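Local coordinates for protein MAU2 chromatid cohesion factor homolog (Saccharomyces cerevisiae, PDB 4XDN) that forms with SCC2 the complex required for cohesin to associate with chromosomes, and is thereby involved in sister chromatid cohesion, at residues Y457-Q460 / A461-S465; T504-I507 / L508-S512; E531-S534 / K535-F539. All coordinates share one frame; numbering follows the deposited sequence.

The three contacts are nine-residue stretches of three helices, 446-466, 499-513 and 526-543, that pack side by side in series. Contact 2 is the middle one: its centre lies about 12 Å from that of contact 1 and about 10 Å from that of contact 3. Contacts 1 and 3, with centres about 22 Å apart, do not touch. Tyr457 OH of contact 1 and Ser512 OG of contact 2 lie 2.6 Å apart, a probable hydrogen bond, whereas contacts 2 and 3 meet through stacked rings, with Trp509 CD2 3.3 Å from Tyr532 CD2. A sulfate ion sits on contact 1, at Arg463. The chain of another protein touches contacts 1 and 2, but not contact 3.

Contact 1. Residues Y457-Q460 / A461-S465; sequences YTVQ and AARVS. With SO4 (sulfate ion), chain G.
Ala461 N donates to Tyr457 O at 2.8 Å, the shortest sound polar bond between 457-460 and 461-465. Its N-H...O angle of 154° is ordinary for an alpha-helical turn, and the next three amides repeat the i to i+4 pattern, ending with Val464 N bonded to Gln460 O at 2.9 Å. Val459 and Arg463 run side by side, pointing the same way, and both touch Val432 of helix 432-440. The valine CG1, anti to the backbone N (chi1 169°), covers one face of the guanidinium, displaced toward its rim and 3.6 Å from Arg463 NE. The amide of Gln460 stands nearly perpendicular to the guanidinium, with OE1 4.0 Å from Arg463 CD.

Helix 446-466 is part of the largely helical fold of this SCC4/mau-2 family member, and here it packs on helices 432-440, 472-490 and 499-513. The extended arginine chain carries NH1 to a sulfate, probably from the crystallisation liquor: NH1 donates to sulfate O3 at 3.2 Å, in the guanidinium plane and almost straight at 171°. Val432 N is a second donor to this ion. An acidic side chain of another protein's chain forms a long, weak ion pair with Arg463 NE.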
ATOM      1  N   TYR A 457      25.926   1.635   3.898  1.00 41.27           N
ATOM      2  CA  TYR A 457      27.042   0.760   3.558  1.00 40.24           C
ATOM      3  C   TYR A 457      27.983   1.452   2.578  1.00 40.58           C
ATOM      4  O   TYR A 457      29.204   1.381   2.717  1.00 41.67           O
ATOM      5  CB  TYR A 457      26.536  -0.556   2.961  1.00 38.14           C
ATOM      6  CG  TYR A 457      27.643  -1.499   2.543  1.00 40.68           C
ATOM      7  CD1 TYR A 457      28.191  -1.438   1.266  1.00 41.14           C
ATOM      8  CD2 TYR A 457      28.142  -2.449   3.425  1.00 42.37           C
ATOM      9  CE1 TYR A 457      29.205  -2.296   0.882  1.00 42.34           C
ATOM     10  CE2 TYR A 457      29.155  -3.311   3.050  1.00 43.72           C
ATOM     11  CZ  TYR A 457      29.683  -3.231   1.777  1.00 44.73           C
ATOM     12  OH  TYR A 457      30.693  -4.087   1.400  1.00 46.76           O
ATOM     13  N   THR A 458      27.399   2.120   1.587  1.00 39.01           N
ATOM     14  CA  THR A 458      28.161   2.829   0.566  1.00 36.81           C
ATOM     15  C   THR A 458      29.049   3.894   1.195  1.00 37.67           C
ATOM     16  O   THR A 458      30.226   4.013   0.858  1.00 37.80           O
ATOM     17  CB  THR A 458      27.222   3.484  -0.467  1.00 35.54           C
ATOM     18  OG1 THR A 458      26.442   2.469  -1.108  1.00 34.83           O
ATOM     19  CG2 THR A 458      28.006   4.252  -1.524  1.00 34.75           C
ATOM     20  N   VAL A 459      28.475   4.665   2.113  1.00 37.02           N
ATOM     21  CA  VAL A 459      29.216   5.701   2.819  1.00 37.85           C
ATOM     22  C   VAL A 459      30.359   5.095   3.625  1.00 40.69           C
ATOM     23  O   VAL A 459      31.497   5.551   3.535  1.00 41.90           O
ATOM     24  CB  VAL A 459      28.286   6.507   3.753  1.00 37.70           C
ATOM     25  CG1 VAL A 459      29.081   7.411   4.693  1.00 39.68           C
ATOM     26  CG2 VAL A 459      27.313   7.332   2.929  1.00 37.83           C
ATOM     27  N   GLN A 460      30.054   4.065   4.408  1.00 41.22           N
ATOM     28  CA  GLN A 460      31.056   3.435   5.261  1.00 44.38           C
ATOM     29  C   GLN A 460      32.157   2.788   4.427  1.00 43.17           C
ATOM     30  O   GLN A 460      33.328   2.833   4.797  1.00 43.06           O
ATOM     31  CB  GLN A 460      30.407   2.390   6.175  1.00 45.93           C
ATOM     32  CG  GLN A 460      29.419   2.958   7.192  1.00 48.41           C
ATOM     33  CD  GLN A 460      30.098   3.629   8.374  1.00 52.27           C
ATOM     34  OE1 GLN A 460      31.081   4.355   8.215  1.00 53.84           O
ATOM     35  NE2 GLN A 460      29.575   3.384   9.570  1.00 53.83           N
ATOM     36  N   ALA A 461      31.777   2.192   3.300  1.00 41.22           N
ATOM     37  CA  ALA A 461      32.741   1.541   2.419  1.00 41.63           C
ATOM     38  C   ALA A 461      33.639   2.578   1.754  1.00 42.86           C
ATOM     39  O   ALA A 461      34.828   2.341   1.538  1.00 44.21           O
ATOM     40  CB  ALA A 461      32.026   0.708   1.373  1.00 38.69           C
ATOM     41  N   ALA A 462      33.060   3.730   1.430  1.00 42.09           N
ATOM     42  CA  ALA A 462      33.823   4.834   0.865  1.00 42.74           C
ATOM     43  C   ALA A 462      34.845   5.336   1.876  1.00 45.43           C
ATOM     44  O   ALA A 462      35.954   5.721   1.514  1.00 46.23           O
ATOM     45  CB  ALA A 462      32.897   5.963   0.442  1.00 41.22           C
ATOM     46  N   ARG A 463      34.464   5.326   3.149  1.00 45.79           N
ATOM     47  CA  ARG A 463      35.342   5.805   4.207  1.00 48.68           C
ATOM     48  C   ARG A 463      36.454   4.802   4.498  1.00 49.66           C
ATOM     49  O   ARG A 463      37.585   5.193   4.772  1.00 49.54           O
ATOM     50  CB  ARG A 463      34.535   6.095   5.473  1.00 50.65           C
ATOM     51  CG  ARG A 463      33.638   7.311   5.335  1.00 50.70           C
ATOM     52  CD  ARG A 463      32.760   7.524   6.553  1.00 53.64           C
ATOM     53  NE  ARG A 463      31.934   8.719   6.409  1.00 54.12           N
ATOM     54  CZ  ARG A 463      31.110   9.182   7.343  1.00 56.61           C
ATOM     55  NH1 ARG A 463      30.991   8.552   8.505  1.00 58.50           N
ATOM     56  NH2 ARG A 463      30.406  10.280   7.115  1.00 55.51           N
ATOM     57  N   VAL A 464      36.134   3.513   4.431  1.00 48.90           N
ATOM     58  CA  VAL A 464      37.150   2.474   4.558  1.00 51.25           C
ATOM     59  C   VAL A 464      38.236   2.690   3.513  1.00 51.62           C
ATOM     60  O   VAL A 464      39.417   2.460   3.767  1.00 53.97           O
ATOM     61  CB  VAL A 464      36.548   1.058   4.394  1.00 49.22           C
ATOM     62  CG1 VAL A 464      37.642   0.013   4.145  1.00 50.71           C
ATOM     63  CG2 VAL A 464      35.739   0.686   5.622  1.00 48.81           C
ATOM     64  N   SER A 465      37.819   3.141   2.335  1.00 49.00           N
ATOM     65  CA  SER A 465      38.734   3.330   1.220  1.00 51.03           C
ATOM     66  C   SER A 465      39.677   4.512   1.437  1.00 51.98           C
ATOM     67  O   SER A 465      40.879   4.393   1.209  1.00 51.81           O
ATOM     68  CB  SER A 465      37.947   3.525  -0.075  1.00 48.35           C
ATOM     69  OG  SER A 465      38.814   3.787  -1.162  1.00 49.11           O
TER
HETATM   70  S   SO4 G 705      28.019  10.523  10.362  1.00184.71           S
HETATM   71  O1  SO4 G 705      27.446  10.319   9.035  1.00184.16           O
HETATM   72  O2  SO4 G 705      26.944  10.688  11.334  1.00184.82           O
HETATM   73  O3  SO4 G 705      28.831   9.365  10.724  1.00184.75           O
HETATM   74  O4  SO4 G 705      28.856  11.719  10.352  1.00185.65           O

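Contact 2. Residues T504-I507 / L508-S512; sequences TVTI and LWLFS
Four successive i to i+4 bonds, from Leu508 N to Thr504 O (2.9 Å) through Phe511 N to Ile507 O, establish a regular alpha-helical backbone from Thr504 to Phe511. This is helix 499-513, packed in the largely helical fold against helices 446-466, 472-490, 526-543 and 562-575, and all the touching residues are buried. Two threonine-leucine pairs occupy different sides of it in the same manner. In each threonine the methyl is anti to the backbone N and lies alongside a leucine one turn later: Thr504 CG2 is 3.8 Å from Leu508 CD1, and Thr506 CG2 is 3.7 Å from Leu510 CD1. The same rotation sets each hydroxyl back toward the preceding turn, where Thr504 OG1 bonds to Ile500 O and Thr506 OG1 to Glu502 O; the hydroxyls bond back along the helix while the methyls pack, and Thr504 OG1 has a further partner in an aromatic side chain of another protein's chain.

Trp509 leads away from the turn and stacks on the His513 ring. Ile507 and Phe511 point the same way, and helix 562-575 meets both through Leu571. Ile507 CG2 makes a CH-pi contact over the phenyl face, 3.9 Å from the ring centroid and 29° off its normal. Over a face of the phenyl lies the Ile507 carbonyl oxygen too, with Ile507 O 3.2 Å from Phe511 CG.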
ATOM      1  N   THR A 504      22.434  -4.108  -7.619  1.00 33.05           N
ATOM      2  CA  THR A 504      23.002  -3.112  -6.717  1.00 33.89           C
ATOM      3  C   THR A 504      23.831  -3.799  -5.634  1.00 35.91           C
ATOM      4  O   THR A 504      24.924  -3.343  -5.294  1.00 34.36           O
ATOM      5  CB  THR A 504      21.902  -2.247  -6.067  1.00 33.91           C
ATOM      6  OG1 THR A 504      21.182  -1.547  -7.086  1.00 31.81           O
ATOM      7  CG2 THR A 504      22.496  -1.232  -5.099  1.00 34.91           C
ATOM      8  N   VAL A 505      23.310  -4.903  -5.108  1.00 36.35           N
ATOM      9  CA  VAL A 505      24.006  -5.665  -4.075  1.00 36.95           C
ATOM     10  C   VAL A 505      25.337  -6.191  -4.609  1.00 37.81           C
ATOM     11  O   VAL A 505      26.370  -6.054  -3.956  1.00 38.60           O
ATOM     12  CB  VAL A 505      23.139  -6.840  -3.563  1.00 38.17           C
ATOM     13  CG1 VAL A 505      23.923  -7.732  -2.601  1.00 40.29           C
ATOM     14  CG2 VAL A 505      21.894  -6.314  -2.876  1.00 38.33           C
ATOM     15  N   THR A 506      25.302  -6.788  -5.798  1.00 37.84           N
ATOM     16  CA  THR A 506      26.502  -7.327  -6.431  1.00 42.99           C
ATOM     17  C   THR A 506      27.540  -6.232  -6.675  1.00 42.65           C
ATOM     18  O   THR A 506      28.716  -6.389  -6.345  1.00 44.85           O
ATOM     19  CB  THR A 506      26.168  -8.009  -7.776  1.00 44.54           C
ATOM     20  OG1 THR A 506      25.257  -9.090  -7.554  1.00 47.05           O
ATOM     21  CG2 THR A 506      27.430  -8.544  -8.455  1.00 44.25           C
ATOM     22  N   ILE A 507      27.086  -5.131  -7.265  1.00 39.19           N
ATOM     23  CA  ILE A 507      27.943  -3.993  -7.577  1.00 36.06           C
ATOM     24  C   ILE A 507      28.635  -3.447  -6.329  1.00 35.98           C
ATOM     25  O   ILE A 507      29.845  -3.202  -6.337  1.00 36.54           O
ATOM     26  CB  ILE A 507      27.119  -2.872  -8.263  1.00 44.27           C
ATOM     27  CG1 ILE A 507      27.135  -3.036  -9.787  1.00 44.21           C
ATOM     28  CG2 ILE A 507      27.664  -1.485  -7.933  1.00 45.80           C
ATOM     29  CD1 ILE A 507      26.942  -4.459 -10.295  1.00 47.46           C
ATOM     30  N   LEU A 508      27.866  -3.258  -5.261  1.00 35.85           N
ATOM     31  CA  LEU A 508      28.399  -2.685  -4.028  1.00 37.22           C
ATOM     32  C   LEU A 508      29.376  -3.633  -3.341  1.00 39.00           C
ATOM     33  O   LEU A 508      30.365  -3.192  -2.753  1.00 39.80           O
ATOM     34  CB  LEU A 508      27.263  -2.326  -3.066  1.00 38.13           C
ATOM     35  CG  LEU A 508      26.375  -1.141  -3.456  1.00 38.74           C
ATOM     36  CD1 LEU A 508      25.247  -0.983  -2.450  1.00 39.80           C
ATOM     37  CD2 LEU A 508      27.173   0.155  -3.566  1.00 37.51           C
ATOM     38  N   TRP A 509      29.101  -4.931  -3.413  1.00 39.48           N
ATOM     39  CA  TRP A 509      29.998  -5.924  -2.832  1.00 42.06           C
ATOM     40  C   TRP A 509      31.327  -5.936  -3.579  1.00 42.00           C
ATOM     41  O   TRP A 509      32.393  -5.918  -2.967  1.00 43.25           O
ATOM     42  CB  TRP A 509      29.367  -7.316  -2.862  1.00 43.34           C
ATOM     43  CG  TRP A 509      30.100  -8.320  -2.020  1.00 45.89           C
ATOM     44  CD1 TRP A 509      29.847  -8.633  -0.714  1.00 46.63           C
ATOM     45  CD2 TRP A 509      31.205  -9.141  -2.421  1.00 46.89           C
ATOM     46  NE1 TRP A 509      30.725  -9.596  -0.280  1.00 49.00           N
ATOM     47  CE2 TRP A 509      31.569  -9.925  -1.308  1.00 49.24           C
ATOM     48  CE3 TRP A 509      31.920  -9.289  -3.613  1.00 46.83           C
ATOM     49  CZ2 TRP A 509      32.616 -10.844  -1.353  1.00 51.50           C
ATOM     50  CZ3 TRP A 509      32.961 -10.203  -3.653  1.00 49.05           C
ATOM     51  CH2 TRP A 509      33.298 -10.967  -2.531  1.00 51.35           C
ATOM     52  N   LEU A 510      31.257  -5.961  -4.906  1.00 41.16           N
ATOM     53  CA  LEU A 510      32.456  -6.014  -5.729  1.00 43.58           C
ATOM     54  C   LEU A 510      33.268  -4.726  -5.612  1.00 45.53           C
ATOM     55  O   LEU A 510      34.499  -4.764  -5.579  1.00 46.12           O
ATOM     56  CB  LEU A 510      32.086  -6.281  -7.190  1.00 41.11           C
ATOM     57  CG  LEU A 510      31.519  -7.675  -7.471  1.00 42.30           C
ATOM     58  CD1 LEU A 510      30.984  -7.768  -8.891  1.00 41.57           C
ATOM     59  CD2 LEU A 510      32.572  -8.750  -7.236  1.00 44.70           C
ATOM     60  N   PHE A 511      32.581  -3.589  -5.541  1.00 44.73           N
ATOM     61  CA  PHE A 511      33.254  -2.307  -5.357  1.00 42.22           C
ATOM     62  C   PHE A 511      34.031  -2.270  -4.044  1.00 42.64           C
ATOM     63  O   PHE A 511      35.091  -1.650  -3.961  1.00 44.47           O
ATOM     64  CB  PHE A 511      32.244  -1.151  -5.380  1.00 42.75           C
ATOM     65  CG  PHE A 511      31.809  -0.724  -6.766  1.00 40.60           C
ATOM     66  CD1 PHE A 511      32.383  -1.260  -7.909  1.00 39.56           C
ATOM     67  CD2 PHE A 511      30.820   0.234  -6.913  1.00 39.33           C
ATOM     68  CE1 PHE A 511      31.973  -0.853  -9.164  1.00 37.82           C
ATOM     69  CE2 PHE A 511      30.409   0.642  -8.166  1.00 37.52           C
ATOM     70  CZ  PHE A 511      30.986   0.099  -9.292  1.00 36.39           C
ATOM     71  N   SER A 512      33.501  -2.939  -3.025  1.00 41.63           N
ATOM     72  CA  SER A 512      34.083  -2.884  -1.687  1.00 42.42           C
ATOM     73  C   SER A 512      35.068  -4.023  -1.403  1.00 44.68           C
ATOM     74  O   SER A 512      35.702  -4.042  -0.345  1.00 46.23           O
ATOM     75  CB  SER A 512      32.969  -2.900  -0.639  1.00 44.01           C
ATOM     76  OG  SER A 512      32.161  -4.056  -0.773  1.00 45.74           O
TER

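Contact 3. Residues E531-S534 / K535-F539; sequences EYVS and KLREF
Lys535, the first residue of 535-539, meets Glu531 one turn back along helix 526-543. Its N donates to Glu531 O at 3.1 Å, and its side chain, extended beyond CG, passes the carboxylate obliquely. The glutamate bends at CB-CG (chi2 66°), which brings OE2 to 3.1 Å from Lys535 CE. The ammonium goes on past this point, leaving Lys535 NZ 4.1 Å from Glu531 OE2, too far for a salt bridge. Lys535 CD also approaches the Tyr532 ring obliquely, 4.3 Å from Tyr532 CD1.

Leu536 continues the helical bonding through its N to Tyr532 O and is the buried member of the turn: it faces Leu510 of helix 499-513 and Leu571 and Met575 of helix 562-575. This side of the helix joins the packed helical array, while Glu531, Ser534 and Arg537 are exposed.

Arg537 N bonds to Val533 O, and its chain bends at CG-CD (chi3 -56°), setting NH2 3.7 Å from Val533 CG1, on an oblique approach to the guanidinium. Glu538 closes the turn less firmly. The hydrogen bond from Glu538 N to Ser534 O is weak, at 3.4 Å, and its CG lies 3.5 Å from Ser534 O.

Across this turn the charged groups of Glu531 and Arg537 meet carbon atoms, Lys535 CE and Val533 CG1, and no side-chain hydrogen bond or salt bridge joins the two segments. The attraction between Glu531 and Lys535 would be electrostatic and unanchored by a direct bond, with the lysine CE, probably polarised by the neighbouring ammonium, meeting the carboxylate oxygen more closely than NZ does.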
ATOM      1  N   GLU A 531      31.571 -16.146  -6.751  1.00 64.20           N
ATOM      2  CA  GLU A 531      30.125 -16.056  -6.599  1.00 64.26           C
ATOM      3  C   GLU A 531      29.609 -14.730  -7.148  1.00 58.65           C
ATOM      4  O   GLU A 531      28.732 -14.705  -8.009  1.00 57.19           O
ATOM      5  CB  GLU A 531      29.735 -16.214  -5.125  1.00 70.82           C
ATOM      6  CG  GLU A 531      28.259 -15.965  -4.817  1.00 76.56           C
ATOM      7  CD  GLU A 531      27.343 -16.995  -5.450  1.00 85.00           C
ATOM      8  OE1 GLU A 531      27.615 -18.207  -5.303  1.00 91.15           O
ATOM      9  OE2 GLU A 531      26.351 -16.596  -6.096  1.00 84.89           O
ATOM     10  N   TYR A 532      30.168 -13.630  -6.658  1.00 56.91           N
ATOM     11  CA  TYR A 532      29.703 -12.305  -7.046  1.00 53.85           C
ATOM     12  C   TYR A 532      30.138 -11.936  -8.462  1.00 51.50           C
ATOM     13  O   TYR A 532      29.405 -11.257  -9.180  1.00 50.65           O
ATOM     14  CB  TYR A 532      30.197 -11.259  -6.047  1.00 52.86           C
ATOM     15  CG  TYR A 532      29.335 -11.173  -4.809  1.00 52.05           C
ATOM     16  CD1 TYR A 532      28.131 -10.480  -4.827  1.00 49.20           C
ATOM     17  CD2 TYR A 532      29.716 -11.790  -3.624  1.00 54.64           C
ATOM     18  CE1 TYR A 532      27.335 -10.399  -3.702  1.00 49.22           C
ATOM     19  CE2 TYR A 532      28.926 -11.712  -2.492  1.00 54.32           C
ATOM     20  CZ  TYR A 532      27.736 -11.016  -2.538  1.00 51.78           C
ATOM     21  OH  TYR A 532      26.941 -10.933  -1.417  1.00 53.15           O
ATOM     22  N   VAL A 533      31.325 -12.379  -8.861  1.00 51.01           N
ATOM     23  CA  VAL A 533      31.787 -12.170 -10.229  1.00 50.91           C
ATOM     24  C   VAL A 533      30.849 -12.877 -11.203  1.00 53.35           C
ATOM     25  O   VAL A 533      30.595 -12.387 -12.302  1.00 54.06           O
ATOM     26  CB  VAL A 533      33.235 -12.675 -10.429  1.00 52.59           C
ATOM     27  CG1 VAL A 533      33.597 -12.747 -11.916  1.00 52.17           C
ATOM     28  CG2 VAL A 533      34.216 -11.773  -9.693  1.00 52.01           C
ATOM     29  N   SER A 534      30.332 -14.029 -10.792  1.00 54.45           N
ATOM     30  CA  SER A 534      29.408 -14.786 -11.625  1.00 54.67           C
ATOM     31  C   SER A 534      28.058 -14.081 -11.741  1.00 49.86           C
ATOM     32  O   SER A 534      27.421 -14.118 -12.794  1.00 48.35           O
ATOM     33  CB  SER A 534      29.220 -16.195 -11.065  1.00 59.31           C
ATOM     34  OG  SER A 534      28.351 -16.950 -11.889  1.00 61.65           O
ATOM     35  N   LYS A 535      27.621 -13.444 -10.658  1.00 47.60           N
ATOM     36  CA  LYS A 535      26.391 -12.658 -10.685  1.00 48.48           C
ATOM     37  C   LYS A 535      26.557 -11.458 -11.609  1.00 45.15           C
ATOM     38  O   LYS A 535      25.646 -11.105 -12.362  1.00 43.95           O
ATOM     39  CB  LYS A 535      26.010 -12.185  -9.279  1.00 50.14           C
ATOM     40  CG  LYS A 535      25.639 -13.300  -8.319  1.00 55.13           C
ATOM     41  CD  LYS A 535      25.140 -12.745  -6.991  1.00 58.55           C
ATOM     42  CE  LYS A 535      24.966 -13.850  -5.957  1.00 64.75           C
ATOM     43  NZ  LYS A 535      24.315 -13.358  -4.710  1.00 66.76           N
ATOM     44  N   LEU A 536      27.727 -10.833 -11.539  1.00 45.59           N
ATOM     45  CA  LEU A 536      28.046  -9.694 -12.388  1.00 44.71           C
ATOM     46  C   LEU A 536      27.956 -10.076 -13.860  1.00 43.56           C
ATOM     47  O   LEU A 536      27.381  -9.345 -14.666  1.00 41.10           O
ATOM     48  CB  LEU A 536      29.448  -9.166 -12.067  1.00 46.15           C
ATOM     49  CG  LEU A 536      30.013  -8.097 -13.004  1.00 45.08           C
ATOM     50  CD1 LEU A 536      29.179  -6.825 -12.941  1.00 41.75           C
ATOM     51  CD2 LEU A 536      31.465  -7.812 -12.660  1.00 45.47           C
ATOM     52  N   ARG A 537      28.524 -11.228 -14.198  1.00 44.50           N
ATOM     53  CA  ARG A 537      28.563 -11.691 -15.577  1.00 47.47           C
ATOM     54  C   ARG A 537      27.157 -11.809 -16.154  1.00 47.90           C
ATOM     55  O   ARG A 537      26.929 -11.514 -17.326  1.00 47.51           O
ATOM     56  CB  ARG A 537      29.283 -13.037 -15.663  1.00 52.91           C
ATOM     57  CG  ARG A 537      29.885 -13.328 -17.027  1.00 57.44           C
ATOM     58  CD  ARG A 537      30.607 -14.665 -17.038  1.00 62.66           C
ATOM     59  NE  ARG A 537      31.635 -14.748 -16.001  1.00 65.07           N
ATOM     60  CZ  ARG A 537      32.892 -14.337 -16.144  1.00 66.93           C
ATOM     61  NH1 ARG A 537      33.305 -13.803 -17.289  1.00 66.26           N
ATOM     62  NH2 ARG A 537      33.744 -14.462 -15.135  1.00 69.10           N
ATOM     63  N   GLU A 538      26.215 -12.232 -15.317  1.00 48.98           N
ATOM     64  CA  GLU A 538      24.828 -12.372 -15.736  1.00 50.97           C
ATOM     65  C   GLU A 538      24.190 -11.013 -16.013  1.00 49.71           C
ATOM     66  O   GLU A 538      23.532 -10.828 -17.037  1.00 51.90           O
ATOM     67  CB  GLU A 538      24.026 -13.123 -14.670  1.00 51.87           C
ATOM     68  CG  GLU A 538      24.447 -14.575 -14.497  1.00 54.47           C
ATOM     69  CD  GLU A 538      23.678 -15.286 -13.397  1.00 56.73           C
ATOM     70  OE1 GLU A 538      23.545 -14.717 -12.293  1.00 55.32           O
ATOM     71  OE2 GLU A 538      23.207 -16.417 -13.638  1.00 60.31           O
ATOM     72  N   PHE A 539      24.388 -10.064 -15.103  1.00 47.50           N
ATOM     73  CA  PHE A 539      23.812  -8.732 -15.256  1.00 45.55           C
ATOM     74  C   PHE A 539      24.479  -7.948 -16.378  1.00 44.59           C
ATOM     75  O   PHE A 539      23.815  -7.220 -17.115  1.00 42.94           O
ATOM     76  CB  PHE A 539      23.919  -7.943 -13.947  1.00 43.73           C
ATOM     77  CG  PHE A 539      22.924  -8.364 -12.905  1.00 42.51           C
ATOM     78  CD1 PHE A 539      21.572  -8.119 -13.084  1.00 41.58           C
ATOM     79  CD2 PHE A 539      23.338  -9.000 -11.747  1.00 43.93           C
ATOM     80  CE1 PHE A 539      20.651  -8.506 -12.129  1.00 41.55           C
ATOM     81  CE2 PHE A 539      22.420  -9.389 -10.787  1.00 43.15           C
ATOM     82  CZ  PHE A 539      21.076  -9.141 -10.979  1.00 42.16           C
TER